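Receptor-like protein kinase ANXUR1 (Arabidopsis thaliana, PDB 6FIG) is a receptor-like kinase of plant reproduction whose malectin-like ectodomain probably senses signals outside the cell and whose intracellular kinase presumably relays them. Local coordinates at residues N305-A308 and Q309-T312; D316-G319 and W320-E323. One frame throughout, in Å; residues are numbered along the deposited sequence.

Interaction 1 of 2, residues N305-A308 and Q309-T312. With NAG (2-acetamido-2-deoxy-beta-D-glucopyranose), chain D; NAG (2-acetamido-2-deoxy-beta-D-glucopyranose), chain B.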
# COMPACT_ATOMS: atom_id res chain seq x y z
N ASN A 305 -38.97 4.61 -5.87
CA ASN A 305 -40.12 4.75 -6.78
C ASN A 305 -40.11 6.01 -7.64
O ASN A 305 -41.10 6.28 -8.34
CB ASN A 305 -41.45 4.62 -6.02
CG ASN A 305 -41.54 3.33 -5.24
OD1 ASN A 305 -41.02 2.28 -5.67
ND2 ASN A 305 -42.21 3.38 -4.08
N ARG A 306 -39.01 6.76 -7.65
CA ARG A 306 -38.88 7.97 -8.43
C ARG A 306 -37.87 7.75 -9.55
O ARG A 306 -37.04 6.84 -9.49
CB ARG A 306 -38.45 9.11 -7.54
CG ARG A 306 -39.50 9.42 -6.48
CD ARG A 306 -38.90 10.25 -5.39
NE ARG A 306 -38.67 11.62 -5.84
CZ ARG A 306 -38.20 12.60 -5.08
NH1 ARG A 306 -37.87 12.38 -3.80
NH2 ARG A 306 -38.06 13.82 -5.60
N THR A 307 -37.95 8.59 -10.57
CA THR A 307 -37.18 8.40 -11.81
C THR A 307 -35.75 8.89 -11.65
O THR A 307 -35.51 10.06 -11.33
CB THR A 307 -37.89 9.11 -13.00
OG1 THR A 307 -39.12 8.44 -13.28
CG2 THR A 307 -37.02 9.09 -14.26
N ALA A 308 -34.79 7.98 -11.84
CA ALA A 308 -33.38 8.33 -11.93
C ALA A 308 -32.93 8.44 -13.40
O ALA A 308 -32.22 9.38 -13.77
CB ALA A 308 -32.55 7.32 -11.17
N GLN A 309 -33.30 7.45 -14.22
CA GLN A 309 -33.12 7.53 -15.68
C GLN A 309 -34.32 6.88 -16.26
O GLN A 309 -34.55 5.69 -16.01
CB GLN A 309 -31.94 6.71 -16.18
CG GLN A 309 -30.57 7.14 -15.84
CD GLN A 309 -30.14 8.54 -16.24
OE1 GLN A 309 -30.61 9.17 -17.17
NE2 GLN A 309 -29.21 9.03 -15.50
N ALA A 310 -35.10 7.61 -17.04
CA ALA A 310 -36.24 7.00 -17.68
C ALA A 310 -36.73 7.90 -18.78
O ALA A 310 -35.97 8.77 -19.22
CB ALA A 310 -37.32 6.69 -16.65
N ASP A 311 -37.95 7.66 -19.25
CA ASP A 311 -38.58 8.52 -20.25
C ASP A 311 -37.68 8.54 -21.49
O ASP A 311 -37.30 7.47 -21.97
CB ASP A 311 -38.87 9.90 -19.62
CG ASP A 311 -39.65 9.79 -18.31
OD1 ASP A 311 -40.72 9.14 -18.30
OD2 ASP A 311 -39.19 10.34 -17.29
N THR A 312 -37.33 9.72 -22.01
CA THR A 312 -36.50 9.80 -23.22
C THR A 312 -35.00 9.77 -22.93
O THR A 312 -34.20 9.84 -23.86
CB THR A 312 -36.83 11.07 -24.05
OG1 THR A 312 -36.49 12.24 -23.28
CG2 THR A 312 -38.30 11.09 -24.40
C1 NAG D . -44.07 2.66 -10.45
C2 NAG D . -44.38 4.14 -10.54
C3 NAG D . -45.22 4.51 -9.31
C4 NAG D . -46.47 3.63 -9.21
C5 NAG D . -46.16 2.14 -9.41
C6 NAG D . -47.42 1.31 -9.64
C7 NAG D . -42.65 5.44 -11.72
C8 NAG D . -41.41 6.28 -11.56
N2 NAG D . -43.18 4.97 -10.59
O3 NAG D . -45.58 5.89 -9.39
O4 NAG D . -47.09 3.84 -7.93
O5 NAG D . -45.28 1.92 -10.52
O6 NAG D . -47.71 1.24 -11.04
O7 NAG D . -43.12 5.22 -12.83
C1 NAG B . -40.68 -1.04 -11.82
C2 NAG B . -42.10 -1.24 -12.32
C3 NAG B . -42.82 0.09 -12.46
C4 NAG B . -42.65 0.97 -11.24
C5 NAG B . -41.17 1.12 -10.93
C6 NAG B . -40.82 2.05 -9.77
C7 NAG B . -42.34 -3.17 -13.83
C8 NAG B . -42.10 -3.65 -15.24
N2 NAG B . -41.97 -1.90 -13.61
O3 NAG B . -44.21 -0.16 -12.67
O4 NAG B . -43.18 2.27 -11.51
O5 NAG B . -40.69 -0.19 -10.67
O6 NAG B . -41.22 1.48 -8.52
O7 NAG B . -42.83 -3.89 -12.97
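The methyl group of T307 presses against that of A310 round a corner of the chain, CG2 to CB at 3.4 Å, tighter than carbon atoms usually approach. The first torsion of T307 (chi1 -67°) sets CG2 anti to the backbone N, on the side where the A310 methyl lies, while OG1 turns the other way and lies 3.6 Å from C8, the acetamide methyl of the chain D N-acetylglucosamine. From beyond A310, the carboxylate of D311 reaches back, its OD2 stopping 3.9 Å from the same CG2. One small branched side chain is thus shared between the turn and a sugar.

The corner coincides with a classic beta bulge: A308 and Q309 both face I301 of strand 299-303, and both join it through backbone hydrogen bonds. A308 settles on I301, I303 and Y332, whereas Q309 folds back at chi2 (-56°) and lays its aliphatic portion along the A308 carbonyl, CG to O at 3.5 Å.

At the upstream end, N305 meets two sugars with different atoms. Its backbone O accepts a weak hydrogen bond from N2 of the chain D sugar (3.3 Å, N-H...O angle 155°). The side-chain OD1 lies 3.0 Å from the O6 hydroxyl of the chain B sugar, whose proton has another acceptor within reach. N305 and T307 belong to a glycan pocket that also includes Y302 and Q348.

The chemistry is therefore divided along the segment: polar atoms of N305 address the glycan, while methyl contacts and the bulge lie at the corner. With one weak bond and one unsettled one, N305 contributes only modestly to the grip on the glycan, which is also hydrogen-bonded to Q348 OE1.

Interaction 2 of 2, residues D316-G319 and W320-E323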
# COMPACT_ATOMS: atom_id res chain seq x y z
N ASP A 316 -28.02 3.81 -20.89
CA ASP A 316 -27.45 2.98 -21.95
C ASP A 316 -25.95 3.08 -21.69
O ASP A 316 -25.37 4.16 -21.86
CB ASP A 316 -27.85 3.53 -23.33
CG ASP A 316 -27.25 2.74 -24.50
OD1 ASP A 316 -26.23 2.01 -24.31
OD2 ASP A 316 -27.79 2.90 -25.62
N ILE A 317 -25.33 1.98 -21.26
CA ILE A 317 -23.93 2.04 -20.84
C ILE A 317 -23.00 2.47 -21.99
O ILE A 317 -22.20 3.41 -21.83
CB ILE A 317 -23.43 0.73 -20.21
CG1 ILE A 317 -24.29 0.34 -19.02
CG2 ILE A 317 -21.96 0.88 -19.76
CD1 ILE A 317 -24.13 -1.11 -18.60
N ILE A 318 -23.09 1.81 -23.14
CA ILE A 318 -22.31 2.22 -24.31
C ILE A 318 -22.71 3.63 -24.77
O ILE A 318 -21.86 4.40 -25.22
CB ILE A 318 -22.46 1.24 -25.49
CG1 ILE A 318 -21.98 -0.16 -25.12
CG2 ILE A 318 -21.66 1.73 -26.69
CD1 ILE A 318 -20.50 -0.33 -25.04
N GLY A 319 -23.99 3.96 -24.66
CA GLY A 319 -24.46 5.32 -24.91
C GLY A 319 -23.68 6.35 -24.11
O GLY A 319 -23.32 7.40 -24.63
N TRP A 320 -23.43 6.04 -22.84
CA TRP A 320 -22.63 6.87 -21.96
C TRP A 320 -21.13 6.78 -22.17
O TRP A 320 -20.46 7.81 -22.22
CB TRP A 320 -22.91 6.49 -20.51
CG TRP A 320 -24.10 7.14 -19.90
CD1 TRP A 320 -24.54 8.41 -20.09
CD2 TRP A 320 -24.93 6.57 -18.90
NE1 TRP A 320 -25.62 8.66 -19.27
CE2 TRP A 320 -25.88 7.54 -18.53
CE3 TRP A 320 -24.98 5.32 -18.29
CZ2 TRP A 320 -26.88 7.29 -17.59
CZ3 TRP A 320 -25.95 5.08 -17.34
CH2 TRP A 320 -26.88 6.06 -17.00
N THR A 321 -20.57 5.57 -22.31
CA THR A 321 -19.10 5.42 -22.34
C THR A 321 -18.48 5.52 -23.72
O THR A 321 -17.29 5.85 -23.84
CB THR A 321 -18.65 4.09 -21.73
OG1 THR A 321 -19.12 3.01 -22.55
CG2 THR A 321 -19.19 3.93 -20.34
N GLY A 322 -19.24 5.19 -24.75
CA GLY A 322 -18.76 5.16 -26.11
C GLY A 322 -18.14 3.84 -26.55
O GLY A 322 -17.96 3.65 -27.73
N GLU A 323 -17.82 2.92 -25.63
CA GLU A 323 -17.13 1.69 -26.01
C GLU A 323 -17.25 0.60 -24.96
O GLU A 323 -17.26 0.86 -23.75
CB GLU A 323 -15.63 1.96 -26.27
CG GLU A 323 -14.92 0.88 -27.10
CD GLU A 323 -13.42 1.11 -27.27
OE1 GLU A 323 -12.88 2.18 -26.89
OE2 GLU A 323 -12.76 0.17 -27.77
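The carbonyl O of I317 receives the backbone N of T321 at 2.7 Å, nearly in line with the C=O bond, and has the T321 hydroxyl close by as well, OG1 lying 3.2 Å away. That hydroxyl has a second acceptor within reach, so its bond to I317 is not settled. Its position follows from chi1 of 66°, which places OG1 between the backbone N and the carbonyl carbon; there it also accepts a weak hydrogen bond from E323 N. The torsion leaves CG2 of T321 alongside CG2 of I317, the two side chains pointing the same way.

Two further bonds complete this short helix, W320 N to D316 O at 2.9 Å and G322 N to I318 O at 2.8 Å. D316 is its N-cap. With CG anti to the backbone N (chi1 178°), its OD1 accepts from G319 N at 3.0 Å, the donor standing above the carboxylate plane, while OD2 is taken by N295 N of a neighbouring loop.

The indole of W320 swings back beneath the first residue of the turn, with D316 N 4.2 Å above one face and offset toward the rim. M328, K330 and Y332 of strand 327-336 also touch this side chain. At the other end, I318 extends its CD1 to within 3.4 Å of E323 C, past G322, where positive phi ends the helix.

The N-terminus of this helix of about one and a half turns is thus capped by a carboxylate, whereas at the other end the T321 hydroxyl accepts only weakly, just beyond the helix. The D316 carboxylate, lying near backbone N-H groups at the helix start, would probably be stabilised in its charged form.

Interactions 1 and 2 follow in series along the chain, their centres 18 Å apart on the same side of the molecule's centre and within the same malectin-like region. Residues 305-312 run from strand 306-307, at the outer edge of a four-stranded antiparallel sheet, into the loop that leads to helix 317-321, which holds residues 316-323. The two meet directly where Q309 packs against the W320 ring. Strand 327-336 lies against both, with K330 and Y332 each touching side chains from the two contacts. The glycan-contacting edge and the capped helix are thus joined both directly and through strand 327-336, tying this connection to the body of the domain.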